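Local coordinates for ZT_dimer domain-containing protein (Thermotoga maritima, PDB 6VDA) that forms the cytoplasmic, zinc-binding C-terminal domain of a CzcD-type cation diffusion facilitator, which probably moves divalent metal ions across the membrane, at residues I42-E47 against V78-E83. Sequence-based numbering, arbitrary orientation.
Sequences IEMDIE and VTIHVE. With ZN (zinc ion), chain B; SO4 (sulfate ion), chain D; SO4 (sulfate ion), chain C.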
loop_
_atom_site.group_PDB
_atom_site.type_symbol
_atom_site.label_atom_id
_atom_site.label_comp_id
_atom_site.label_asym_id
_atom_site.label_seq_id
_atom_site.Cartn_x
_atom_site.Cartn_y
_atom_site.Cartn_z
ATOM N N ILE A 42 4.459 7.754 -9.586
ATOM C CA ILE A 42 4.506 8.448 -8.269
ATOM C C ILE A 42 3.998 7.510 -7.179
ATOM O O ILE A 42 2.912 6.922 -7.340
ATOM C CB ILE A 42 3.699 9.755 -8.292
ATOM C CG1 ILE A 42 4.250 10.720 -9.341
ATOM C CG2 ILE A 42 3.663 10.383 -6.904
ATOM C CD1 ILE A 42 3.312 11.845 -9.654
ATOM N N GLU A 43 4.760 7.433 -6.092
ATOM C CA GLU A 43 4.427 6.643 -4.886
ATOM C C GLU A 43 4.576 7.555 -3.667
ATOM O O GLU A 43 5.450 8.440 -3.696
ATOM C CB GLU A 43 5.341 5.425 -4.859
ATOM C CG GLU A 43 5.340 4.669 -3.553
ATOM C CD GLU A 43 6.071 3.347 -3.683
ATOM O OE1 GLU A 43 5.453 2.307 -3.392
ATOM O OE2 GLU A 43 7.249 3.364 -4.110
ATOM N N MET A 44 3.735 7.377 -2.649
ATOM C CA MET A 44 3.787 8.217 -1.430
ATOM C C MET A 44 3.094 7.505 -0.264
ATOM O O MET A 44 2.262 6.611 -0.505
ATOM C CB MET A 44 3.125 9.575 -1.685
ATOM C CG MET A 44 1.619 9.521 -1.888
ATOM S SD MET A 44 0.942 11.139 -2.367
ATOM C CE MET A 44 1.393 11.207 -4.098
ATOM N N ASP A 45 3.450 7.893 0.958
ATOM C CA ASP A 45 2.683 7.574 2.186
ATOM C C ASP A 45 1.916 8.834 2.576
ATOM O O ASP A 45 2.497 9.917 2.437
ATOM C CB ASP A 45 3.600 7.124 3.322
ATOM C CG ASP A 45 4.296 5.805 3.042
ATOM O OD1 ASP A 45 4.120 5.289 1.935
ATOM O OD2 ASP A 45 4.997 5.306 3.942
ATOM N N ILE A 46 0.661 8.693 3.004
ATOM C CA ILE A 46 -0.091 9.784 3.689
ATOM C C ILE A 46 -0.548 9.258 5.048
ATOM O O ILE A 46 -0.681 8.036 5.203
ATOM C CB ILE A 46 -1.270 10.305 2.835
ATOM C CG1 ILE A 46 -2.321 9.222 2.577
ATOM C CG2 ILE A 46 -0.762 10.929 1.544
ATOM C CD1 ILE A 46 -3.626 9.753 2.041
ATOM N N GLU A 47 -0.813 10.170 5.977
ATOM C CA GLU A 47 -1.440 9.869 7.284
ATOM C C GLU A 47 -2.863 10.438 7.309
ATOM O O GLU A 47 -3.088 11.548 6.779
ATOM C CB GLU A 47 -0.561 10.425 8.399
ATOM C CG GLU A 47 0.742 9.676 8.532
ATOM C CD GLU A 47 1.663 10.218 9.606
ATOM O OE1 GLU A 47 1.159 10.597 10.679
ATOM O OE2 GLU A 47 2.874 10.262 9.360
ATOM N N VAL A 78 -0.207 6.643 -9.882
ATOM C CA VAL A 78 0.060 7.142 -8.504
ATOM C C VAL A 78 -0.467 6.110 -7.520
ATOM O O VAL A 78 -1.679 5.860 -7.553
ATOM C CB VAL A 78 -0.605 8.505 -8.240
ATOM C CG1 VAL A 78 -0.287 9.001 -6.835
ATOM C CG2 VAL A 78 -0.225 9.532 -9.297
ATOM N N THR A 79 0.413 5.556 -6.687
ATOM C CA THR A 79 0.068 4.608 -5.597
ATOM C C THR A 79 0.302 5.314 -4.258
ATOM O O THR A 79 1.399 5.910 -4.074
ATOM C CB THR A 79 0.852 3.293 -5.711
ATOM O OG1 THR A 79 2.230 3.575 -5.474
ATOM C CG2 THR A 79 0.693 2.625 -7.060
ATOM N N ILE A 80 -0.697 5.231 -3.374
ATOM C CA ILE A 80 -0.771 5.957 -2.078
ATOM C C ILE A 80 -0.988 4.937 -0.965
ATOM O O ILE A 80 -2.038 4.297 -0.965
ATOM C CB ILE A 80 -1.905 6.995 -2.109
ATOM C CG1 ILE A 80 -1.778 7.919 -3.320
ATOM C CG2 ILE A 80 -1.950 7.773 -0.803
ATOM C CD1 ILE A 80 -2.978 8.800 -3.540
ATOM N N HIS A 81 -0.037 4.834 -0.042
ATOM C CA HIS A 81 -0.136 4.027 1.199
ATOM C C HIS A 81 -0.762 4.899 2.292
ATOM O O HIS A 81 -0.385 6.091 2.394
ATOM C CB HIS A 81 1.245 3.459 1.533
ATOM C CG HIS A 81 1.873 2.790 0.356
ATOM N ND1 HIS A 81 3.006 3.295 -0.269
ATOM C CD2 HIS A 81 1.497 1.700 -0.355
ATOM C CE1 HIS A 81 3.322 2.521 -1.286
ATOM N NE2 HIS A 81 2.407 1.535 -1.363
ATOM N N VAL A 82 -1.729 4.355 3.034
ATOM C CA VAL A 82 -2.466 5.102 4.099
ATOM C C VAL A 82 -2.025 4.582 5.471
ATOM O O VAL A 82 -2.001 3.354 5.660
ATOM C CB VAL A 82 -3.988 4.996 3.900
ATOM C CG1 VAL A 82 -4.750 5.476 5.123
ATOM C CG2 VAL A 82 -4.433 5.749 2.652
ATOM N N GLU A 83 -1.672 5.495 6.381
ATOM C CA GLU A 83 -1.238 5.176 7.763
ATOM C C GLU A 83 -2.042 6.006 8.754
ATOM O O GLU A 83 -2.564 7.067 8.406
ATOM C CB GLU A 83 0.239 5.499 7.975
ATOM C CG GLU A 83 1.169 4.896 6.944
ATOM C CD GLU A 83 2.573 5.466 7.031
ATOM O OE1 GLU A 83 2.887 6.089 8.056
ATOM O OE2 GLU A 83 3.348 5.287 6.075
HETATM ZN ZN ZN B . 4.892 5.908 6.047
HETATM S S SO4 D . -1.949 0.788 2.247
HETATM O O1 SO4 D . -1.750 0.706 0.823
HETATM O O2 SO4 D . -2.521 -0.441 2.725
HETATM O O3 SO4 D . -0.683 1.012 2.889
HETATM O O4 SO4 D . -2.836 1.877 2.548
HETATM S S SO4 C . -2.694 0.398 1.432
HETATM O O1 SO4 C . -1.301 0.074 1.594
HETATM O O2 SO4 C . -2.875 1.819 1.549
HETATM O O3 SO4 C . -3.134 -0.037 0.134
HETATM O O4 SO4 C . -3.466 -0.268 2.445
#
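D45 and E83 meet at a zinc ion on one face of segments 42-47 and 78-83 of the parallel strands 39-48 and 75-84, joined through helix 54-71 in a β-α-β unit. D45 OD2 lies 2.2 Å from the zinc; E83 OE2 is modelled at 1.7 Å, doubtfully short for zinc-oxygen. The shared metal draws these two oxygens together, and H29 and E89 complete the site. The other oxygen of D45, OD1, accepts a bent hydrogen bond from H81 ND1 (3.2 Å); OD1 lies 15° out of the imidazole plane, and the carboxylate plane stands nearly perpendicular to the ring. H81 is thus second shell to the zinc and probably helps to fix the rotation of the D45 carboxylate. The E43 chain, extended beyond CG, brings OE1 to the ring edge, 3.0 Å from H81 CE1, while its OE2 forms a salt bridge with R34. On the reverse face I42, M44 and I46 line up with V78, I80 and V82. I46 CG1, staggered between its backbone N and carbonyl carbon (chi1 63°), packs on I80 CG2 at 3.7 Å; I80 also reaches I64 of helix 54-71, and V82 meets V54 of the second subunit. At the outer edge V82 N donates to a sulfate modelled in two overlapping positions, probably from the crystallisation liquor. Backbone hydrogen bonds fix the pairing, among them the nearly straight I46 N to H81 O bond (2.9 Å, N-H...O 169°).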